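PDB 6HFZ: GDSL-like protein from Roseburia intestinalis L1-82, which removes acetyl groups from acetylated mannans as a two-domain esterase of the SGNH hydrolase clan. Local coordinates for residues 40-45 with 197-202; 60-65 with 205-210; 265-270 with 292-297; 315-320 with 350-355. One frame throughout, in Å; residues are numbered along the deposited sequence.

Contact 1. Residues 40-45 with 197-202; sequences GSITQG and AGHALV. With ACT (acetate ion), chain E.
The imidazole of His199 meets residues 40-45 mainly through backbone oxygens. At its edge, close to the ring plane, lies the carbonyl oxygen of Ile42, 3.3 Å from CE1 of His199, while the carbonyl oxygen of Gly45 stands obliquely to the ring, 3.4 Å from His199 NE2. The Ile42 methyl CG2 adds an apolar touch 4.0 Å from His199 CE1. With CG turned beside its own backbone N (chi1 -85°), His199 carries the ring from helix 196-215 to the end of the short helix 41-44. Both ring nitrogens are used there: Tyr55 N donates to ND1, and NE2 donates to the carbonyl oxygen of Ser46. A leucine here has no ring nitrogens and would probably leave the Tyr55 amide and the Ser46 carbonyl without their buried mate. Gly45, the first residue beyond the helix, has positive phi. At the other end, Ser41 N donates to OXT of a bound acetate over 2.9 Å. Ser41 opens helix 41-44, one residue (Gly40, the N-cap) past strand 32-39, placed like the nucleophile of SGNH hydrolases, probably with His193 and Asp190 as triad partners; the acetate, held also by Gly81 N, Asn110 ND2 and His193, probably occupies the oxyanion hole, as in that family.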
loop_
_atom_site.group_PDB
_atom_site.type_symbol
_atom_site.label_atom_id
_atom_site.label_comp_id
_atom_site.label_asym_id
_atom_site.label_seq_id
_atom_site.Cartn_x
_atom_site.Cartn_y
_atom_site.Cartn_z
ATOM N N GLY A 40 2.622 -1.806 3.120
ATOM C CA GLY A 40 3.861 -2.284 2.467
ATOM C C GLY A 40 4.509 -3.464 3.180
ATOM O O GLY A 40 3.816 -4.275 3.807
ATOM N N SER A 41 5.835 -3.573 3.091
ATOM C CA SER A 41 6.523 -4.805 3.532
ATOM C C SER A 41 6.472 -4.989 5.052
ATOM O O SER A 41 6.441 -6.118 5.545
ATOM C CB SER A 41 7.943 -4.831 3.104
ATOM O OG SER A 41 8.599 -3.749 3.694
ATOM N N ILE A 42 6.428 -3.872 5.775
ATOM C CA ILE A 42 6.388 -3.936 7.257
ATOM C C ILE A 42 5.063 -4.564 7.679
ATOM O O ILE A 42 5.033 -5.352 8.632
ATOM C CB ILE A 42 6.652 -2.562 7.899
ATOM C CG1 ILE A 42 7.997 -1.981 7.476
ATOM C CG2 ILE A 42 6.497 -2.635 9.416
ATOM C CD1 ILE A 42 8.205 -0.578 7.971
ATOM N N THR A 43 3.972 -4.268 6.961
ATOM C CA THR A 43 2.679 -4.908 7.206
ATOM C C THR A 43 2.738 -6.380 6.767
ATOM O O THR A 43 2.235 -7.245 7.474
ATOM C CB THR A 43 1.566 -4.107 6.510
ATOM O OG1 THR A 43 1.449 -2.800 7.109
ATOM C CG2 THR A 43 0.225 -4.801 6.508
ATOM N N GLN A 44 3.253 -6.642 5.562
ATOM C CA GLN A 44 3.353 -8.016 5.050
ATOM C C GLN A 44 4.044 -8.891 6.108
ATOM O O GLN A 44 3.598 -10.037 6.339
ATOM C CB GLN A 44 4.083 -7.996 3.703
ATOM C CG GLN A 44 4.283 -9.389 3.088
ATOM C CD GLN A 44 5.380 -10.205 3.726
ATOM O OE1 GLN A 44 6.431 -9.692 4.116
ATOM N NE2 GLN A 44 5.139 -11.508 3.823
ATOM N N GLY A 45 5.057 -8.314 6.776
ATOM C CA GLY A 45 5.759 -8.878 7.956
ATOM C C GLY A 45 7.276 -8.836 7.923
ATOM O O GLY A 45 7.920 -9.302 8.874
ATOM N N ALA A 197 12.037 -7.966 17.634
ATOM C CA ALA A 197 12.022 -7.017 18.729
ATOM C C ALA A 197 11.323 -5.722 18.271
ATOM O O ALA A 197 10.486 -5.171 19.000
ATOM C CB ALA A 197 13.424 -6.719 19.219
ATOM N N GLY A 198 11.652 -5.273 17.057
ATOM C CA GLY A 198 11.047 -4.063 16.495
ATOM C C GLY A 198 9.551 -4.222 16.229
ATOM O O GLY A 198 8.766 -3.323 16.539
ATOM N N HIS A 199 9.160 -5.365 15.626
ATOM C CA HIS A 199 7.743 -5.661 15.402
ATOM C C HIS A 199 6.972 -5.673 16.720
ATOM O O HIS A 199 5.824 -5.226 16.746
ATOM C CB HIS A 199 7.514 -6.988 14.633
ATOM C CG HIS A 199 7.607 -6.801 13.157
ATOM N ND1 HIS A 199 6.567 -6.255 12.427
ATOM C CD2 HIS A 199 8.614 -7.018 12.278
ATOM C CE1 HIS A 199 6.948 -6.164 11.157
ATOM N NE2 HIS A 199 8.154 -6.671 11.031
ATOM N N ALA A 200 7.554 -6.243 17.782
ATOM C CA ALA A 200 6.855 -6.267 19.087
ATOM C C ALA A 200 6.665 -4.833 19.618
ATOM O O ALA A 200 5.579 -4.502 20.121
ATOM C CB ALA A 200 7.601 -7.130 20.077
ATOM N N LEU A 201 7.673 -3.967 19.443
ATOM C CA LEU A 201 7.580 -2.517 19.858
ATOM C C LEU A 201 6.487 -1.805 19.046
ATOM O O LEU A 201 5.672 -1.027 19.591
ATOM C CB LEU A 201 8.942 -1.855 19.627
ATOM C CG LEU A 201 9.587 -1.059 20.752
ATOM C CD1 LEU A 201 9.111 -1.482 22.127
ATOM C CD2 LEU A 201 11.095 -1.138 20.643
ATOM N N VAL A 202 6.407 -2.078 17.746
ATOM C CA VAL A 202 5.430 -1.404 16.897
ATOM C C VAL A 202 4.019 -1.786 17.362
ATOM O O VAL A 202 3.114 -0.928 17.502
ATOM C CB VAL A 202 5.651 -1.660 15.391
ATOM C CG1 VAL A 202 4.454 -1.291 14.526
ATOM C CG2 VAL A 202 6.911 -0.944 14.912
HETATM C C ACT E . 8.740 -1.663 2.306
HETATM O O ACT E . 9.876 -2.121 1.966
HETATM O OXT ACT E . 7.699 -1.915 1.694
HETATM C CH3 ACT E . 8.591 -0.759 3.488
#

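Contact 2. Residues 60-65 with 205-210; sequences YEWWKK and VITYFL
Trp62 and Trp63 of helix 55-66 reach across to Thr207 and Leu210 of helix 196-215. Trp62 comes first, its CG anti to the backbone N (chi1 -177°), which extends the indole between the two helices. The pyrrole end of the indole runs alongside Thr207, with Trp62 CD1 3.7 Å from Thr207 CB and the Thr207 methyl CG2 equally near Trp62 CB. Farther out, the six-membered ring lies with one face against Leu210, whose CB sits 3.7 Å from the centroid of that ring of Trp62 and 14° off its normal, a CH-pi contact. An alanine at Trp62 would probably open a gap over Leu210 and Thr207 and leave Asp211 without the weak hydrogen bond from the indole NE1. Trp63 follows, swung so that Trp62 CZ3 rests over the centre of one of its faces, 3.8 Å above the plane; its NE1, buried without a polar partner, lies 4.1 Å from Leu210 CD1. The short helical segments run in roughly the same direction, crossing at -33° with their axes 10.8 Å apart. Helix 18-28 packs on both tryptophans through Met24, and Trp63 meets Phe102 edge-to-face, while Ile206 and Phe209 of helix 196-215 face strand 136-141 of the central sheet.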
loop_
_atom_site.group_PDB
_atom_site.type_symbol
_atom_site.label_atom_id
_atom_site.label_comp_id
_atom_site.label_asym_id
_atom_site.label_seq_id
_atom_site.Cartn_x
_atom_site.Cartn_y
_atom_site.Cartn_z
ATOM N N TYR A 60 -3.571 -8.721 15.818
ATOM C CA TYR A 60 -4.631 -9.730 15.650
ATOM C C TYR A 60 -4.770 -10.506 16.974
ATOM O O TYR A 60 -5.885 -10.735 17.480
ATOM C CB TYR A 60 -4.330 -10.600 14.426
ATOM C CG TYR A 60 -5.201 -11.820 14.277
ATOM C CD1 TYR A 60 -6.548 -11.716 13.974
ATOM C CD2 TYR A 60 -4.653 -13.071 14.442
ATOM C CE1 TYR A 60 -7.344 -12.848 13.832
ATOM C CE2 TYR A 60 -5.435 -14.211 14.314
ATOM C CZ TYR A 60 -6.770 -14.092 14.006
ATOM O OH TYR A 60 -7.501 -15.243 13.881
ATOM N N GLU A 61 -3.628 -10.882 17.557
ATOM C CA GLU A 61 -3.618 -11.618 18.834
ATOM C C GLU A 61 -4.227 -10.746 19.942
ATOM O O GLU A 61 -4.917 -11.294 20.825
ATOM C CB GLU A 61 -2.216 -12.142 19.166
ATOM C CG GLU A 61 -1.841 -13.320 18.294
ATOM C CD GLU A 61 -0.634 -14.131 18.706
ATOM O OE1 GLU A 61 0.377 -13.525 19.082
ATOM O OE2 GLU A 61 -0.697 -15.378 18.611
ATOM N N TRP A 62 -3.983 -9.422 19.925
ATOM C CA TRP A 62 -4.648 -8.511 20.862
ATOM C C TRP A 62 -6.172 -8.662 20.824
ATOM O O TRP A 62 -6.773 -8.764 21.885
ATOM C CB TRP A 62 -4.236 -7.038 20.696
ATOM C CG TRP A 62 -4.854 -6.102 21.686
ATOM C CD1 TRP A 62 -4.327 -5.715 22.885
ATOM C CD2 TRP A 62 -6.125 -5.437 21.573
ATOM N NE1 TRP A 62 -5.191 -4.870 23.524
ATOM C CE2 TRP A 62 -6.320 -4.705 22.759
ATOM C CE3 TRP A 62 -7.143 -5.435 20.619
ATOM C CZ2 TRP A 62 -7.442 -3.917 22.962
ATOM C CZ3 TRP A 62 -8.259 -4.668 20.832
ATOM C CH2 TRP A 62 -8.424 -3.938 22.010
ATOM N N TRP A 63 -6.791 -8.613 19.635
ATOM C CA TRP A 63 -8.245 -8.766 19.513
ATOM C C TRP A 63 -8.689 -10.104 20.145
ATOM O O TRP A 63 -9.597 -10.123 20.991
ATOM C CB TRP A 63 -8.688 -8.633 18.048
ATOM C CG TRP A 63 -8.645 -7.226 17.525
ATOM C CD1 TRP A 63 -7.638 -6.618 16.817
ATOM C CD2 TRP A 63 -9.660 -6.236 17.687
ATOM N NE1 TRP A 63 -7.971 -5.316 16.536
ATOM C CE2 TRP A 63 -9.211 -5.063 17.042
ATOM C CE3 TRP A 63 -10.918 -6.243 18.291
ATOM C CZ2 TRP A 63 -9.977 -3.900 17.013
ATOM C CZ3 TRP A 63 -11.666 -5.094 18.275
ATOM C CH2 TRP A 63 -11.205 -3.941 17.638
ATOM N N LYS A 64 -8.063 -11.200 19.727
ATOM C CA LYS A 64 -8.397 -12.563 20.243
ATOM C C LYS A 64 -8.349 -12.603 21.782
ATOM O O LYS A 64 -9.271 -13.120 22.415
ATOM C CB LYS A 64 -7.442 -13.610 19.681
ATOM C CG LYS A 64 -7.615 -13.894 18.204
ATOM C CD LYS A 64 -6.675 -14.952 17.714
ATOM C CE LYS A 64 -6.967 -16.313 18.306
ATOM N NZ LYS A 64 -5.971 -17.303 17.840
ATOM N N LYS A 65 -7.285 -12.044 22.376
ATOM C CA LYS A 65 -7.040 -12.139 23.827
ATOM C C LYS A 65 -7.978 -11.211 24.607
ATOM O O LYS A 65 -8.448 -11.534 25.713
ATOM C CB LYS A 65 -5.583 -11.796 24.170
ATOM C CG LYS A 65 -5.210 -12.048 25.625
ATOM C CD LYS A 65 -5.338 -13.524 26.051
ATOM C CE LYS A 65 -5.394 -13.743 27.555
ATOM N NZ LYS A 65 -4.162 -13.273 28.233
ATOM N N VAL A 205 2.877 -0.145 20.587
ATOM C CA VAL A 205 2.406 1.225 20.473
ATOM C C VAL A 205 0.925 1.188 20.056
ATOM O O VAL A 205 0.119 1.951 20.559
ATOM C CB VAL A 205 3.284 2.067 19.523
ATOM C CG1 VAL A 205 2.640 3.404 19.246
ATOM C CG2 VAL A 205 4.729 2.233 20.021
ATOM N N ILE A 206 0.587 0.283 19.131
ATOM C CA ILE A 206 -0.747 0.204 18.613
ATOM C C ILE A 206 -1.680 -0.310 19.718
ATOM O O ILE A 206 -2.769 0.237 19.913
ATOM C CB ILE A 206 -0.798 -0.697 17.374
ATOM C CG1 ILE A 206 0.002 -0.090 16.216
ATOM C CG2 ILE A 206 -2.246 -0.947 16.995
ATOM C CD1 ILE A 206 0.377 -1.085 15.112
ATOM N N THR A 207 -1.259 -1.354 20.425
ATOM C CA THR A 207 -2.147 -1.995 21.442
ATOM C C THR A 207 -2.345 -1.047 22.653
ATOM O O THR A 207 -3.396 -1.082 23.285
ATOM C CB THR A 207 -1.699 -3.419 21.781
ATOM O OG1 THR A 207 -0.411 -3.389 22.379
ATOM C CG2 THR A 207 -1.639 -4.352 20.590
ATOM N N TYR A 208 -1.340 -0.219 22.996
ATOM C CA TYR A 208 -1.499 0.823 24.008
ATOM C C TYR A 208 -2.759 1.652 23.725
ATOM O O TYR A 208 -3.623 1.895 24.603
ATOM C CB TYR A 208 -0.281 1.748 24.039
ATOM C CG TYR A 208 -0.455 2.870 25.018
ATOM C CD1 TYR A 208 -0.128 2.652 26.347
ATOM C CD2 TYR A 208 -0.938 4.118 24.658
ATOM C CE1 TYR A 208 -0.293 3.644 27.293
ATOM C CE2 TYR A 208 -1.101 5.125 25.600
ATOM C CZ TYR A 208 -0.794 4.869 26.923
ATOM O OH TYR A 208 -0.918 5.793 27.912
ATOM N N PHE A 209 -2.908 2.058 22.457
ATOM C CA PHE A 209 -4.014 2.885 22.039
ATOM C C PHE A 209 -5.307 2.060 22.067
ATOM O O PHE A 209 -6.313 2.544 22.576
ATOM C CB PHE A 209 -3.755 3.477 20.648
ATOM C CG PHE A 209 -4.913 4.251 20.073
ATOM C CD1 PHE A 209 -5.216 5.509 20.571
ATOM C CD2 PHE A 209 -5.695 3.717 19.068
ATOM C CE1 PHE A 209 -6.297 6.219 20.071
ATOM C CE2 PHE A 209 -6.764 4.437 18.555
ATOM C CZ PHE A 209 -7.030 5.697 19.033
ATOM N N LEU A 210 -5.270 0.824 21.527
ATOM C CA LEU A 210 -6.500 -0.005 21.447
ATOM C C LEU A 210 -7.012 -0.206 22.889
ATOM O O LEU A 210 -8.184 -0.073 23.174
ATOM C CB LEU A 210 -6.222 -1.336 20.742
ATOM C CG LEU A 210 -5.962 -1.220 19.246
ATOM C CD1 LEU A 210 -5.747 -2.569 18.625
ATOM C CD2 LEU A 210 -7.104 -0.478 18.573
#

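Contact 3. Residues 265-270 with 292-297; sequences DCFKHG and QYRKSV
Phe267 lays its ring against the aliphatic part of Arg294. The arginine leaves strand 288-295 with CG anti to the backbone N (chi1 176°), continues extended through chi2 and bends at chi3, a course that takes three successive methylenes across one face of the ring. Arg294 CB touches the rim at Phe267 CE1, 3.5 Å away; CG passes over the same face near CZ; and CD stands above the centre, 4.0 Å from the centroid of the Phe267 ring and 7° off its normal, a CH-pi contact. Cys266 SG covers the opposite face, offset toward the rim, and the ring is thus held between sulfur and methylenes. Phe267 itself is the centre of an inverse gamma turn. Its carbonyl oxygen receives Lys268 NZ from above the carbonyl plane, at 3.2 Å, and the curled lysine chain also brings NZ within 2.9 Å of Asp265 OD1 in a salt bridge. The guanidinium of Arg294 does not stack: its plane lies 59° from the ring, its cation-pi attraction is at most weak, and NH2 hydrogen-bonds Pro360 O and forms a salt bridge with the sulfonate of a HEPES molecule, probably from the crystallisation liquor. The arginine therefore divides its work, methylenes to the aromatic ring and charge to oxygen acceptors elsewhere.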
loop_
_atom_site.group_PDB
_atom_site.type_symbol
_atom_site.label_atom_id
_atom_site.label_comp_id
_atom_site.label_asym_id
_atom_site.label_seq_id
_atom_site.Cartn_x
_atom_site.Cartn_y
_atom_site.Cartn_z
ATOM N N ASP A 265 2.669 -12.679 -4.475
ATOM C CA ASP A 265 3.127 -13.181 -5.813
ATOM C C ASP A 265 2.678 -12.147 -6.857
ATOM O O ASP A 265 1.624 -12.315 -7.516
ATOM C CB ASP A 265 2.522 -14.570 -6.039
ATOM C CG ASP A 265 2.923 -15.313 -7.303
ATOM O OD1 ASP A 265 3.879 -14.878 -7.980
ATOM O OD2 ASP A 265 2.261 -16.324 -7.599
ATOM N N CYS A 266 3.426 -11.032 -6.933
ATOM C CA CYS A 266 2.859 -9.855 -7.533
ATOM C C CYS A 266 3.134 -9.782 -9.043
ATOM O O CYS A 266 2.463 -9.004 -9.715
ATOM C CB CYS A 266 3.319 -8.610 -6.793
ATOM S SG CYS A 266 5.113 -8.466 -6.692
ATOM N N PHE A 267 4.006 -10.637 -9.592
ATOM C CA PHE A 267 4.165 -10.644 -11.078
ATOM C C PHE A 267 3.248 -11.727 -11.662
ATOM O O PHE A 267 3.707 -12.807 -12.045
ATOM C CB PHE A 267 5.642 -10.714 -11.442
ATOM C CG PHE A 267 6.487 -9.676 -10.746
ATOM C CD1 PHE A 267 6.311 -8.339 -11.056
ATOM C CD2 PHE A 267 7.360 -10.014 -9.725
ATOM C CE1 PHE A 267 7.038 -7.361 -10.412
ATOM C CE2 PHE A 267 8.107 -9.021 -9.078
ATOM C CZ PHE A 267 7.941 -7.705 -9.428
ATOM N N LYS A 268 1.945 -11.427 -11.612
ATOM C CA LYS A 268 0.879 -12.245 -12.128
ATOM C C LYS A 268 -0.146 -11.346 -12.789
ATOM O O LYS A 268 -0.222 -10.151 -12.465
ATOM C CB LYS A 268 0.194 -13.058 -11.016
ATOM C CG LYS A 268 1.040 -14.147 -10.387
ATOM C CD LYS A 268 1.310 -15.319 -11.305
ATOM C CE LYS A 268 2.356 -16.286 -10.772
ATOM N NZ LYS A 268 3.691 -15.685 -10.754
ATOM N N HIS A 269 -0.976 -11.943 -13.668
ATOM C CA HIS A 269 -2.137 -11.352 -14.352
ATOM C C HIS A 269 -1.747 -10.331 -15.429
ATOM O O HIS A 269 -2.609 -9.624 -15.951
ATOM C CB HIS A 269 -3.119 -10.698 -13.359
ATOM C CG HIS A 269 -3.685 -11.673 -12.377
ATOM N ND1 HIS A 269 -3.663 -13.036 -12.626
ATOM C CD2 HIS A 269 -4.293 -11.510 -11.178
ATOM C CE1 HIS A 269 -4.238 -13.668 -11.591
ATOM N NE2 HIS A 269 -4.640 -12.781 -10.711
ATOM N N GLY A 270 -0.457 -10.268 -15.735
ATOM C CA GLY A 270 0.011 -9.332 -16.713
ATOM C C GLY A 270 0.500 -10.023 -17.969
ATOM O O GLY A 270 -0.077 -11.001 -18.438
ATOM N N GLN A 292 2.567 -0.390 -13.950
ATOM C CA GLN A 292 3.269 -1.266 -13.051
ATOM C C GLN A 292 4.089 -2.287 -13.847
ATOM O O GLN A 292 3.576 -2.867 -14.792
ATOM C CB GLN A 292 2.286 -2.044 -12.184
ATOM C CG GLN A 292 1.630 -1.245 -11.073
ATOM C CD GLN A 292 0.842 -2.223 -10.225
ATOM O OE1 GLN A 292 -0.115 -2.835 -10.717
ATOM N NE2 GLN A 292 1.278 -2.419 -8.986
ATOM N N TYR A 293 5.329 -2.544 -13.422
ATOM C CA TYR A 293 6.226 -3.447 -14.134
ATOM C C TYR A 293 7.338 -3.925 -13.202
ATOM O O TYR A 293 7.602 -3.287 -12.178
ATOM C CB TYR A 293 6.869 -2.774 -15.367
ATOM C CG TYR A 293 7.707 -1.534 -15.076
ATOM C CD1 TYR A 293 7.119 -0.295 -14.808
ATOM C CD2 TYR A 293 9.095 -1.585 -15.093
ATOM C CE1 TYR A 293 7.886 0.849 -14.566
ATOM C CE2 TYR A 293 9.872 -0.457 -14.830
ATOM C CZ TYR A 293 9.269 0.761 -14.562
ATOM O OH TYR A 293 10.036 1.890 -14.360
ATOM N N ARG A 294 8.009 -5.018 -13.594
ATOM C CA ARG A 294 9.051 -5.549 -12.757
ATOM C C ARG A 294 10.372 -4.807 -12.984
ATOM O O ARG A 294 10.804 -4.600 -14.122
ATOM C CB ARG A 294 9.274 -7.038 -13.031
ATOM C CG ARG A 294 10.436 -7.659 -12.255
ATOM C CD ARG A 294 10.375 -9.180 -12.397
ATOM N NE ARG A 294 10.467 -9.677 -13.768
ATOM C CZ ARG A 294 9.926 -10.805 -14.201
ATOM N NH1 ARG A 294 9.219 -11.572 -13.375
ATOM N NH2 ARG A 294 9.996 -11.143 -15.482
ATOM N N LYS A 295 11.059 -4.498 -11.872
ATOM C CA LYS A 295 12.457 -4.160 -11.861
ATOM C C LYS A 295 13.186 -5.345 -11.205
ATOM O O LYS A 295 12.932 -5.690 -10.046
ATOM C CB LYS A 295 12.697 -2.842 -11.118
ATOM C CG LYS A 295 12.395 -1.582 -11.909
ATOM C CD LYS A 295 12.779 -0.321 -11.203
ATOM C CE LYS A 295 12.518 0.895 -12.060
ATOM N NZ LYS A 295 12.480 2.150 -11.267
ATOM N N SER A 296 14.054 -5.989 -11.992
ATOM C CA SER A 296 14.630 -7.288 -11.715
ATOM C C SER A 296 16.041 -7.131 -11.141
ATOM O O SER A 296 16.837 -6.358 -11.629
ATOM C CB SER A 296 14.634 -8.139 -12.976
ATOM O OG SER A 296 15.416 -9.316 -12.770
ATOM N N VAL A 297 16.353 -7.869 -10.080
ATOM C CA VAL A 297 17.732 -7.925 -9.598
ATOM C C VAL A 297 18.513 -9.013 -10.341
ATOM O O VAL A 297 19.747 -9.136 -10.146
ATOM C CB VAL A 297 17.793 -8.164 -8.085
ATOM C CG1 VAL A 297 17.330 -6.902 -7.338
ATOM C CG2 VAL A 297 17.007 -9.402 -7.676
#

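Contact 4. Residues 315-320 with 350-355; sequences AVRLDA and LTETHE
A salt bridge joins Arg317 of strand 316-319 to Glu352 at the end of strand 342-352. Arg317 NH2 donates to Glu352 OE1 over 2.6 Å with an N-H...O angle of 147°. The oxygen lies at the edge of the guanidinium, in its plane, and is met on its syn side, somewhat out of the carboxylate plane; the carboxylate is nonetheless turned 51° from the guanidinium, and only this one of its oxygens is close to the arginine. Glu352, with CG beside its backbone N (chi1 -50°), reaches over with an extended chain, while the Arg317 chain bends at chi2 and chi3 to bring its head group up to meet it. A second ionic bond stays within the strand: Arg317 NH1 reaches Asp319 OD2 at 3.0 Å, from above the carboxylate plane. One cation is thus shared by two acids whose oxygens, Asp319 OD2 and Glu352 OE2, remain 6.3 Å apart, and the arginine between them probably eases the repulsion of their charges. Apolar packing is supplied by Val303 of strand 303-308, which touches the Arg317 side chain. That strand lies between the other two in the antiparallel sheet, and Thr351 and Glu352 both face Val303 in a classic beta bulge. The arrangement is a surface salt-bridge network spanning an intervening strand at the edge of a beta-sheet in the second, all-beta part of the esterase.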
loop_
_atom_site.group_PDB
_atom_site.type_symbol
_atom_site.label_atom_id
_atom_site.label_comp_id
_atom_site.label_asym_id
_atom_site.label_seq_id
_atom_site.Cartn_x
_atom_site.Cartn_y
_atom_site.Cartn_z
ATOM N N ALA A 315 7.726 9.612 -24.810
ATOM C CA ALA A 315 7.732 8.320 -24.226
ATOM C C ALA A 315 8.522 8.331 -22.904
ATOM O O ALA A 315 9.535 9.036 -22.768
ATOM C CB ALA A 315 8.336 7.336 -25.207
ATOM N N VAL A 316 8.060 7.531 -21.928
ATOM C CA VAL A 316 8.770 7.277 -20.710
ATOM C C VAL A 316 9.438 5.906 -20.794
ATOM O O VAL A 316 8.800 4.898 -21.122
ATOM C CB VAL A 316 7.861 7.380 -19.474
ATOM C CG1 VAL A 316 8.565 6.990 -18.193
ATOM C CG2 VAL A 316 7.264 8.768 -19.376
ATOM N N ARG A 317 10.715 5.894 -20.407
ATOM C CA ARG A 317 11.554 4.717 -20.339
ATOM C C ARG A 317 11.234 3.899 -19.090
ATOM O O ARG A 317 11.293 4.392 -17.944
ATOM C CB ARG A 317 13.033 5.095 -20.269
ATOM C CG ARG A 317 13.965 3.894 -20.275
ATOM C CD ARG A 317 15.149 4.035 -19.341
ATOM N NE ARG A 317 16.358 4.302 -20.078
ATOM C CZ ARG A 317 17.099 3.382 -20.669
ATOM N NH1 ARG A 317 17.715 2.433 -19.980
ATOM N NH2 ARG A 317 17.149 3.385 -21.980
ATOM N N LEU A 318 10.939 2.625 -19.325
ATOM C CA LEU A 318 10.703 1.642 -18.248
ATOM C C LEU A 318 11.866 0.637 -18.314
ATOM O O LEU A 318 11.912 -0.279 -19.206
ATOM C CB LEU A 318 9.348 0.958 -18.407
ATOM C CG LEU A 318 8.142 1.825 -18.760
ATOM C CD1 LEU A 318 6.900 0.928 -18.908
ATOM C CD2 LEU A 318 7.903 2.871 -17.682
ATOM N N ASP A 319 12.815 0.809 -17.407
ATOM C CA ASP A 319 14.039 -0.006 -17.365
ATOM C C ASP A 319 13.917 -1.118 -16.310
ATOM O O ASP A 319 13.883 -0.862 -15.104
ATOM C CB ASP A 319 15.249 0.886 -17.100
ATOM C CG ASP A 319 16.599 0.204 -17.217
ATOM O OD1 ASP A 319 16.655 -1.037 -17.124
ATOM O OD2 ASP A 319 17.590 0.939 -17.419
ATOM N N ALA A 320 13.962 -2.366 -16.768
ATOM C CA ALA A 320 13.783 -3.527 -15.889
ATOM C C ALA A 320 15.084 -3.912 -15.168
ATOM O O ALA A 320 15.066 -4.772 -14.328
ATOM C CB ALA A 320 13.181 -4.654 -16.680
ATOM N N LEU A 350 8.985 -2.925 -26.364
ATOM C CA LEU A 350 10.352 -3.177 -25.941
ATOM C C LEU A 350 11.329 -2.465 -26.882
ATOM O O LEU A 350 11.159 -2.555 -28.102
ATOM C CB LEU A 350 10.587 -4.689 -25.945
ATOM C CG LEU A 350 10.587 -5.375 -24.578
ATOM C CD1 LEU A 350 9.385 -5.047 -23.745
ATOM C CD2 LEU A 350 10.757 -6.876 -24.692
ATOM N N THR A 351 12.283 -1.738 -26.294
ATOM C CA THR A 351 13.276 -0.904 -27.028
ATOM C C THR A 351 14.711 -1.422 -26.905
ATOM O O THR A 351 15.530 -1.112 -27.792
ATOM C CB THR A 351 13.208 0.553 -26.559
ATOM O OG1 THR A 351 13.546 0.610 -25.171
ATOM C CG2 THR A 351 11.840 1.155 -26.767
ATOM N N GLU A 352 15.057 -2.144 -25.829
ATOM C CA GLU A 352 16.414 -2.730 -25.649
ATOM C C GLU A 352 16.273 -4.162 -25.104
ATOM O O GLU A 352 15.444 -4.429 -24.227
ATOM C CB GLU A 352 17.309 -1.915 -24.698
ATOM C CG GLU A 352 17.375 -0.417 -25.003
ATOM C CD GLU A 352 18.164 0.416 -23.994
ATOM O OE1 GLU A 352 17.824 1.622 -23.804
ATOM O OE2 GLU A 352 19.135 -0.134 -23.397
ATOM N N THR A 353 17.030 -5.086 -25.691
ATOM C CA THR A 353 17.165 -6.458 -25.249
ATOM C C THR A 353 18.644 -6.836 -25.275
ATOM O O THR A 353 19.451 -6.125 -25.892
ATOM C CB THR A 353 16.374 -7.460 -26.100
ATOM O OG1 THR A 353 16.836 -7.423 -27.465
ATOM C CG2 THR A 353 14.884 -7.208 -25.978
ATOM N N HIS A 354 18.959 -7.934 -24.580
ATOM C CA HIS A 354 20.289 -8.431 -24.482
ATOM C C HIS A 354 20.262 -9.936 -24.709
ATOM O O HIS A 354 19.340 -10.616 -24.260
ATOM C CB HIS A 354 20.940 -8.081 -23.132
ATOM C CG HIS A 354 20.735 -6.665 -22.716
ATOM N ND1 HIS A 354 19.592 -6.256 -22.057
ATOM C CD2 HIS A 354 21.508 -5.568 -22.868
ATOM C CE1 HIS A 354 19.688 -4.966 -21.789
ATOM N NE2 HIS A 354 20.849 -4.523 -22.277
ATOM N N GLU A 355 21.294 -10.440 -25.408
ATOM C CA GLU A 355 21.352 -11.854 -25.760
ATOM C C GLU A 355 21.219 -12.697 -24.483
ATOM O O GLU A 355 20.538 -13.732 -24.463
ATOM C CB GLU A 355 22.656 -12.139 -26.514
ATOM C CG GLU A 355 22.453 -12.969 -27.768
ATOM C CD GLU A 355 21.810 -14.328 -27.545
ATOM O OE1 GLU A 355 20.978 -14.722 -28.391
ATOM O OE2 GLU A 355 22.140 -14.990 -26.532
#

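In the fold
Contacts 1 and 2 belong to the alpha/beta part of the chain and share helix 196-215, which meets first helix 41-44 and then, 14 Å away between centres, helix 55-66. Contact 1 is buried and polar beside the probable catalytic serine, whereas contact 2 is partly buried and aromatic. Contacts 3 and 4 lie in the beta-rich part, their centres 15 Å apart, and touch directly through residues 292-297 and 315-320: Tyr293 packs on Leu318, and Ser296 N probably bonds Ala320 O. Contact 3 is again partly buried, with methylenes on a ring; contact 4, at the surface, rests on charge. Contacts 2 and 4 are farthest apart, about 47 Å between centres.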